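Local coordinates for protein methylmalonyl-CoA carboxyltransferase 12S subunit (PDB 1ON9) that transfers the carboxyl group of methylmalonyl-CoA to the biotin of the 1.3S subunit, releasing propanoyl-CoA, as the hexameric core of transcarboxylase, at residues E[191-196]-E[246-251]; E[321-326]-E[494-499]. One frame throughout, in Å; residues are numbered along the deposited sequence.

Contact 1: residues E[191-196]-E[246-251]; sequences FIIMTK and LIAKKL
Leu251 N donates to Ile247 O across 2.7 Å, a bond within the helix that links two of the three residues this helix sets against strand 191-195. No hydrogen bond joins the two segments; their junction is wholly apolar. Leu251 lays both methyls on one side of the Phe191 ring. Its CD1 sits 4.0 Å above the centroid of the Phe191 ring, only 6° off the ring normal, a CH-pi contact made squarely over one face. Its other methyl, CD2, drops to 3.6 Å from Phe191 CB, where the ring joins the backbone. With CG anti to the backbone N (chi1 166°), Leu251 offers both branches of its fork to the same aromatic residue. Two positions along the strand, Ile193 probes the helix with its terminal methyl. The near-extended end of the chain carries CD1 to 3.6 Å from Ala248 CA, and the same methyl reaches Ala248 CB at 3.8 Å. A methyl side chain at this point lets the isoleucine come close to the helix backbone. On the flank, Ile247 CG2 lies 3.9 Å from Ile193 CD1, the two branched chains running past each other in opposite senses. The ring of Phe191 also meets Phe356 and His235 edge-to-face, and touches Val308 of the second sheet. Cut back to an alanine, Phe191 would keep its CB near Leu251 CD2, but Leu251 CD1 would probably lose its aromatic face and a gap would open between helix and sheet. Antiparallel to the strand at 160°, with axes 9.7 Å apart, helix 241-253 runs back along the parallel part of the sheet after strand 236-238, the alpha/beta layering of the crotonase-like carboxyltransferase fold.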
ATOM      1  N   PHE E 191      16.947  25.759  -2.284  1.00  9.56           N
ATOM      2  CA  PHE E 191      17.568  26.979  -1.836  1.00  8.20           C
ATOM      3  C   PHE E 191      18.640  27.452  -2.759  1.00 10.27           C
ATOM      4  O   PHE E 191      19.474  26.669  -3.206  1.00 13.30           O
ATOM      5  CB  PHE E 191      18.185  26.804  -0.455  1.00  8.21           C
ATOM      6  CG  PHE E 191      17.197  26.461   0.597  1.00  7.67           C
ATOM      7  CD1 PHE E 191      16.935  25.136   0.918  1.00 12.19           C
ATOM      8  CD2 PHE E 191      16.489  27.463   1.245  1.00 10.11           C
ATOM      9  CE1 PHE E 191      15.966  24.810   1.885  1.00 10.56           C
ATOM     10  CE2 PHE E 191      15.524  27.149   2.199  1.00 11.17           C
ATOM     11  CZ  PHE E 191      15.265  25.820   2.517  1.00 14.37           C
ATOM     12  N   ILE E 192      18.609  28.742  -3.057  1.00  9.39           N
ATOM     13  CA  ILE E 192      19.652  29.307  -3.879  1.00  8.82           C
ATOM     14  C   ILE E 192      20.526  30.227  -3.038  1.00  9.66           C
ATOM     15  O   ILE E 192      20.043  31.209  -2.471  1.00 10.77           O
ATOM     16  CB  ILE E 192      19.115  30.149  -5.041  1.00  8.60           C
ATOM     17  CG1 ILE E 192      18.275  29.277  -5.985  1.00  8.42           C
ATOM     18  CG2 ILE E 192      20.318  30.784  -5.780  1.00  8.11           C
ATOM     19  CD1 ILE E 192      17.548  30.062  -7.072  1.00  6.96           C
ATOM     20  N   ILE E 193      21.807  29.893  -2.950  1.00  6.28           N
ATOM     21  CA  ILE E 193      22.773  30.729  -2.237  1.00  9.39           C
ATOM     22  C   ILE E 193      23.533  31.352  -3.396  1.00  7.83           C
ATOM     23  O   ILE E 193      24.132  30.635  -4.204  1.00 11.96           O
ATOM     24  CB  ILE E 193      23.774  29.902  -1.422  1.00  8.59           C
ATOM     25  CG1 ILE E 193      23.051  29.112  -0.349  1.00  7.59           C
ATOM     26  CG2 ILE E 193      24.815  30.832  -0.795  1.00 10.50           C
ATOM     27  CD1 ILE E 193      23.885  28.011   0.196  1.00  7.11           C
ATOM     28  N   MET E 194      23.525  32.675  -3.476  1.00  9.86           N
ATOM     29  CA  MET E 194      24.166  33.349  -4.584  1.00  9.54           C
ATOM     30  C   MET E 194      25.277  34.279  -4.115  1.00 10.33           C
ATOM     31  O   MET E 194      25.054  35.113  -3.238  1.00 13.32           O
ATOM     32  CB  MET E 194      23.101  34.134  -5.343  1.00 10.75           C
ATOM     33  CG  MET E 194      23.515  34.578  -6.697  1.00 13.65           C
ATOM     34  SD  MET E 194      22.152  35.372  -7.554  1.00 11.99           S
ATOM     35  CE  MET E 194      23.130  36.146  -8.919  1.00  8.09           C
ATOM     36  N   THR E 195      26.469  34.152  -4.697  1.00  9.05           N
ATOM     37  CA  THR E 195      27.557  35.023  -4.264  1.00 12.28           C
ATOM     38  C   THR E 195      27.454  36.356  -4.968  1.00 12.20           C
ATOM     39  O   THR E 195      26.775  36.482  -5.994  1.00  9.55           O
ATOM     40  CB  THR E 195      28.938  34.452  -4.576  1.00 10.04           C
ATOM     41  OG1 THR E 195      29.179  34.523  -5.988  1.00 11.55           O
ATOM     42  CG2 THR E 195      29.049  33.035  -4.089  1.00 10.45           C
ATOM     43  N   LYS E 196      28.136  37.355  -4.416  1.00 13.00           N
ATOM     44  CA  LYS E 196      28.121  38.675  -5.015  1.00 14.36           C
ATOM     45  C   LYS E 196      28.946  38.722  -6.297  1.00 16.69           C
ATOM     46  O   LYS E 196      29.017  39.755  -6.948  1.00 18.56           O
ATOM     47  CB  LYS E 196      28.614  39.724  -4.015  1.00 18.48           C
ATOM     48  CG  LYS E 196      27.571  40.003  -2.939  1.00 22.08           C
ATOM     49  CD  LYS E 196      27.942  41.166  -2.031  1.00 28.06           C
ATOM     50  CE  LYS E 196      26.806  41.413  -1.036  1.00 29.34           C
ATOM     51  NZ  LYS E 196      27.109  42.481  -0.057  1.00 31.21           N
ATOM     52  N   LEU E 246      30.136  28.284   3.744  1.00 14.52           N
ATOM     53  CA  LEU E 246      29.756  28.250   5.159  1.00 13.01           C
ATOM     54  C   LEU E 246      28.233  28.252   5.263  1.00 12.15           C
ATOM     55  O   LEU E 246      27.656  27.519   6.060  1.00 10.21           O
ATOM     56  CB  LEU E 246      30.338  29.456   5.914  1.00 16.97           C
ATOM     57  CG  LEU E 246      31.859  29.477   6.161  1.00 21.31           C
ATOM     58  CD1 LEU E 246      32.271  30.821   6.749  1.00 22.57           C
ATOM     59  CD2 LEU E 246      32.252  28.338   7.108  1.00 20.08           C
ATOM     60  N   ILE E 247      27.578  29.081   4.455  1.00 12.36           N
ATOM     61  CA  ILE E 247      26.119  29.148   4.474  1.00 10.62           C
ATOM     62  C   ILE E 247      25.531  27.814   4.048  1.00  9.56           C
ATOM     63  O   ILE E 247      24.571  27.346   4.652  1.00  9.92           O
ATOM     64  CB  ILE E 247      25.587  30.268   3.543  1.00  9.70           C
ATOM     65  CG1 ILE E 247      25.937  31.631   4.139  1.00 12.43           C
ATOM     66  CG2 ILE E 247      24.058  30.160   3.395  1.00 10.88           C
ATOM     67  CD1 ILE E 247      25.767  32.787   3.170  1.00 13.46           C
ATOM     68  N   ALA E 248      26.097  27.197   3.009  1.00 10.41           N
ATOM     69  CA  ALA E 248      25.596  25.899   2.549  1.00 10.62           C
ATOM     70  C   ALA E 248      25.654  24.871   3.677  1.00  9.74           C
ATOM     71  O   ALA E 248      24.716  24.099   3.860  1.00 11.53           O
ATOM     72  CB  ALA E 248      26.422  25.384   1.348  1.00  9.08           C
ATOM     73  N   LYS E 249      26.766  24.851   4.416  1.00 11.07           N
ATOM     74  CA  LYS E 249      26.931  23.907   5.528  1.00 10.28           C
ATOM     75  C   LYS E 249      25.966  24.208   6.664  1.00  8.46           C
ATOM     76  O   LYS E 249      25.390  23.294   7.260  1.00 11.17           O
ATOM     77  CB  LYS E 249      28.371  23.933   6.076  1.00  9.45           C
ATOM     78  CG  LYS E 249      29.420  23.384   5.116  1.00 15.95           C
ATOM     79  CD  LYS E 249      30.825  23.495   5.701  1.00 17.42           C
ATOM     80  CE  LYS E 249      31.872  23.188   4.650  1.00 23.54           C
ATOM     81  NZ  LYS E 249      33.261  23.415   5.164  1.00 27.38           N
ATOM     82  N   LYS E 250      25.797  25.489   6.966  1.00 11.28           N
ATOM     83  CA  LYS E 250      24.901  25.908   8.038  1.00 10.24           C
ATOM     84  C   LYS E 250      23.472  25.533   7.631  1.00 10.43           C
ATOM     85  O   LYS E 250      22.735  24.904   8.398  1.00  7.35           O
ATOM     86  CB  LYS E 250      25.042  27.422   8.266  1.00  9.42           C
ATOM     87  CG  LYS E 250      24.121  27.999   9.329  1.00 14.89           C
ATOM     88  CD  LYS E 250      24.475  27.482  10.697  1.00 12.65           C
ATOM     89  CE  LYS E 250      23.659  28.171  11.765  1.00 16.78           C
ATOM     90  NZ  LYS E 250      23.950  27.552  13.073  1.00  9.23           N
ATOM     91  N   LEU E 251      23.087  25.898   6.411  1.00 10.38           N
ATOM     92  CA  LEU E 251      21.760  25.549   5.917  1.00  9.58           C
ATOM     93  C   LEU E 251      21.581  24.028   5.974  1.00 11.49           C
ATOM     94  O   LEU E 251      20.608  23.526   6.538  1.00  7.18           O
ATOM     95  CB  LEU E 251      21.584  26.026   4.471  1.00  8.57           C
ATOM     96  CG  LEU E 251      20.389  25.455   3.704  1.00  9.64           C
ATOM     97  CD1 LEU E 251      19.082  25.896   4.365  1.00  8.72           C
ATOM     98  CD2 LEU E 251      20.455  25.935   2.234  1.00  7.11           C
TER

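Contact 2: residues E[321-326]-E[494-499]; sequences ARVNGR and DTRRKI
The guanidinium of Arg496 has the carbonyl of Arg322 at its edge, near its plane, but NH1 and that O are 4.4 Å apart, too far for a hydrogen bond. Val323 CG1 and the amide of Asn324 come to it obliquely. Asn324 ND2 stands 3.7 Å from Arg496 NH2, the amide turned 71° from the guanidinium plane: two donors side by side, each bonded elsewhere. Arg496 NH1 is taken by Ile299 O, NE by Asp271 O and NH2 by a salt bridge to Asp301, while Asn324 ND2 goes to Asn269 O. Asp301 also receives Asn324 N and Gly325 N, so one carboxylate ties the turn to the arginine. Starting with CG anti to its backbone N (chi1 178°) and extended onward to NE, Arg496 reaches from the helix to the turn. Beside Arg496 the contact turns apolar, with Val323 CG2 4.5 Å from Ile499 CG2. Val323 N to Arg326 O (3.1 Å) and Arg326 N to Val323 O close a tight turn, Gly325 having backbone angles that suit glycine. This is a two-residue beta-hairpin closed by a type I' turn, Asn-Gly at its tip, linking strands 316-323 and 326-333, met here by the start of helix 495-505.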
ATOM      1  N   ALA E 321      15.854  27.464  12.885  1.00  8.19           N
ATOM      2  CA  ALA E 321      16.431  27.578  14.216  1.00  5.35           C
ATOM      3  C   ALA E 321      16.271  26.229  14.871  1.00 10.32           C
ATOM      4  O   ALA E 321      15.885  25.247  14.223  1.00  8.27           O
ATOM      5  CB  ALA E 321      15.697  28.632  15.024  1.00  7.50           C
ATOM      6  N   ARG E 322      16.561  26.180  16.161  1.00  9.75           N
ATOM      7  CA  ARG E 322      16.419  24.942  16.879  1.00  9.25           C
ATOM      8  C   ARG E 322      15.829  25.175  18.254  1.00  7.98           C
ATOM      9  O   ARG E 322      16.055  26.211  18.882  1.00 12.07           O
ATOM     10  CB  ARG E 322      17.778  24.243  17.012  1.00  7.67           C
ATOM     11  CG  ARG E 322      18.274  23.645  15.699  1.00 12.70           C
ATOM     12  CD  ARG E 322      19.542  22.845  15.891  1.00  7.96           C
ATOM     13  NE  ARG E 322      20.052  22.328  14.625  1.00 16.57           N
ATOM     14  CZ  ARG E 322      20.903  22.975  13.837  1.00 14.06           C
ATOM     15  NH1 ARG E 322      21.345  24.174  14.182  1.00 14.16           N
ATOM     16  NH2 ARG E 322      21.313  22.416  12.705  1.00 13.05           N
ATOM     17  N   VAL E 323      15.041  24.209  18.699  1.00 11.58           N
ATOM     18  CA  VAL E 323      14.484  24.258  20.037  1.00 13.04           C
ATOM     19  C   VAL E 323      14.840  22.884  20.577  1.00 13.80           C
ATOM     20  O   VAL E 323      14.467  21.863  19.995  1.00 12.04           O
ATOM     21  CB  VAL E 323      12.965  24.456  20.053  1.00 14.92           C
ATOM     22  CG1 VAL E 323      12.478  24.501  21.513  1.00  9.07           C
ATOM     23  CG2 VAL E 323      12.615  25.755  19.365  1.00 10.27           C
ATOM     24  N   ASN E 324      15.589  22.868  21.672  1.00 12.86           N
ATOM     25  CA  ASN E 324      16.034  21.614  22.259  1.00 11.54           C
ATOM     26  C   ASN E 324      16.754  20.770  21.196  1.00 10.34           C
ATOM     27  O   ASN E 324      16.611  19.557  21.153  1.00 12.38           O
ATOM     28  CB  ASN E 324      14.842  20.853  22.850  1.00 13.88           C
ATOM     29  CG  ASN E 324      14.117  21.639  23.954  1.00 15.63           C
ATOM     30  OD1 ASN E 324      12.923  21.466  24.152  1.00 17.32           O
ATOM     31  ND2 ASN E 324      14.844  22.489  24.678  1.00 13.61           N
ATOM     32  N   GLY E 325      17.507  21.430  20.317  1.00 11.78           N
ATOM     33  CA  GLY E 325      18.270  20.729  19.291  1.00 13.09           C
ATOM     34  C   GLY E 325      17.547  20.341  18.009  1.00 11.61           C
ATOM     35  O   GLY E 325      18.174  19.967  17.022  1.00 13.90           O
ATOM     36  N   ARG E 326      16.228  20.439  18.019  1.00 12.79           N
ATOM     37  CA  ARG E 326      15.419  20.073  16.861  1.00 11.88           C
ATOM     38  C   ARG E 326      15.275  21.228  15.864  1.00 11.44           C
ATOM     39  O   ARG E 326      14.938  22.344  16.243  1.00 11.05           O
ATOM     40  CB  ARG E 326      14.029  19.646  17.346  1.00 12.34           C
ATOM     41  CG  ARG E 326      13.015  19.267  16.274  1.00 12.72           C
ATOM     42  CD  ARG E 326      11.599  19.389  16.859  1.00 17.81           C
ATOM     43  NE  ARG E 326      11.458  18.645  18.114  1.00 19.11           N
ATOM     44  CZ  ARG E 326      11.397  17.317  18.191  1.00 21.43           C
ATOM     45  NH1 ARG E 326      11.448  16.577  17.086  1.00 17.97           N
ATOM     46  NH2 ARG E 326      11.329  16.726  19.373  1.00 16.86           N
ATOM     47  N   ASP E 494       7.318  32.628  29.448  1.00 13.58           N
ATOM     48  CA  ASP E 494       7.308  31.167  29.287  1.00 13.29           C
ATOM     49  C   ASP E 494       7.205  30.692  27.837  1.00 13.28           C
ATOM     50  O   ASP E 494       7.037  29.500  27.590  1.00 14.08           O
ATOM     51  CB  ASP E 494       6.126  30.553  30.038  1.00 13.33           C
ATOM     52  CG  ASP E 494       6.097  30.934  31.509  1.00 17.18           C
ATOM     53  OD1 ASP E 494       7.178  31.012  32.115  1.00 17.96           O
ATOM     54  OD2 ASP E 494       4.988  31.133  32.051  1.00 15.91           O
ATOM     55  N   THR E 495       7.290  31.617  26.893  1.00 12.28           N
ATOM     56  CA  THR E 495       7.158  31.271  25.484  1.00 13.46           C
ATOM     57  C   THR E 495       8.048  30.098  25.028  1.00 12.85           C
ATOM     58  O   THR E 495       7.559  29.156  24.408  1.00 15.93           O
ATOM     59  CB  THR E 495       7.444  32.491  24.601  1.00 11.70           C
ATOM     60  OG1 THR E 495       6.497  33.534  24.897  1.00 11.85           O
ATOM     61  CG2 THR E 495       7.348  32.100  23.127  1.00 11.99           C
ATOM     62  N   ARG E 496       9.341  30.150  25.338  1.00 12.22           N
ATOM     63  CA  ARG E 496      10.242  29.073  24.929  1.00 12.43           C
ATOM     64  C   ARG E 496       9.768  27.735  25.489  1.00 14.14           C
ATOM     65  O   ARG E 496       9.695  26.740  24.772  1.00 13.04           O
ATOM     66  CB  ARG E 496      11.677  29.361  25.381  1.00 11.33           C
ATOM     67  CG  ARG E 496      12.670  28.238  25.011  1.00 13.45           C
ATOM     68  CD  ARG E 496      14.101  28.654  25.317  1.00 13.63           C
ATOM     69  NE  ARG E 496      15.024  27.526  25.411  1.00 12.99           N
ATOM     70  CZ  ARG E 496      15.536  26.859  24.379  1.00 15.68           C
ATOM     71  NH1 ARG E 496      15.224  27.185  23.127  1.00  9.66           N
ATOM     72  NH2 ARG E 496      16.386  25.863  24.605  1.00 13.21           N
ATOM     73  N   ARG E 497       9.418  27.705  26.770  1.00 13.58           N
ATOM     74  CA  ARG E 497       8.955  26.453  27.348  1.00 13.86           C
ATOM     75  C   ARG E 497       7.693  25.945  26.653  1.00 13.46           C
ATOM     76  O   ARG E 497       7.582  24.759  26.350  1.00 13.14           O
ATOM     77  CB  ARG E 497       8.688  26.618  28.853  1.00 12.79           C
ATOM     78  CG  ARG E 497       8.178  25.350  29.545  1.00 18.82           C
ATOM     79  CD  ARG E 497       8.268  25.491  31.066  1.00 15.02           C
ATOM     80  NE  ARG E 497       7.372  26.519  31.583  1.00 16.81           N
ATOM     81  CZ  ARG E 497       6.053  26.375  31.695  1.00 16.86           C
ATOM     82  NH1 ARG E 497       5.470  25.244  31.325  1.00 23.50           N
ATOM     83  NH2 ARG E 497       5.310  27.364  32.176  1.00 16.76           N
ATOM     84  N   LYS E 498       6.731  26.835  26.413  1.00 15.02           N
ATOM     85  CA  LYS E 498       5.481  26.426  25.777  1.00 14.42           C
ATOM     86  C   LYS E 498       5.723  25.842  24.391  1.00 12.67           C
ATOM     87  O   LYS E 498       5.163  24.808  24.041  1.00 12.87           O
ATOM     88  CB  LYS E 498       4.510  27.608  25.693  1.00 18.70           C
ATOM     89  CG  LYS E 498       3.979  28.036  27.062  1.00 23.92           C
ATOM     90  CD  LYS E 498       3.153  26.931  27.668  1.00 26.45           C
ATOM     91  CE  LYS E 498       2.764  27.241  29.099  1.00 32.34           C
ATOM     92  NZ  LYS E 498       1.976  26.113  29.667  1.00 30.06           N
ATOM     93  N   ILE E 499       6.555  26.506  23.602  1.00 12.88           N
ATOM     94  CA  ILE E 499       6.870  26.004  22.266  1.00 12.39           C
ATOM     95  C   ILE E 499       7.635  24.681  22.364  1.00 14.14           C
ATOM     96  O   ILE E 499       7.322  23.707  21.668  1.00 13.36           O
ATOM     97  CB  ILE E 499       7.726  27.019  21.499  1.00 11.86           C
ATOM     98  CG1 ILE E 499       6.893  28.272  21.198  1.00 10.22           C
ATOM     99  CG2 ILE E 499       8.262  26.394  20.210  1.00  8.28           C
ATOM    100  CD1 ILE E 499       7.721  29.445  20.656  1.00 10.77           C
TER

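Both contacts set a helix against a mixed sheet, one in each half of the subunit, but contact 1 packs it nearly antiparallel along a strand and contact 2 meets a hairpin end at a steep angle. Their centres are 25 Å apart, and the nearest atoms of the two approach to about 4 Å without touching. The join between them is made by other residues: Ser253 OG is hydrogen-bonded both to Lys250 O, in the helix of contact 1, and to Arg322 NH2, in the strand of contact 2. Strand 305-308 adds a second bridge, for Leu306 meets Leu251 while the strand itself pairs beside 316-323. Both thus belong to the framework of the two crotonase-like halves, joined through these residues.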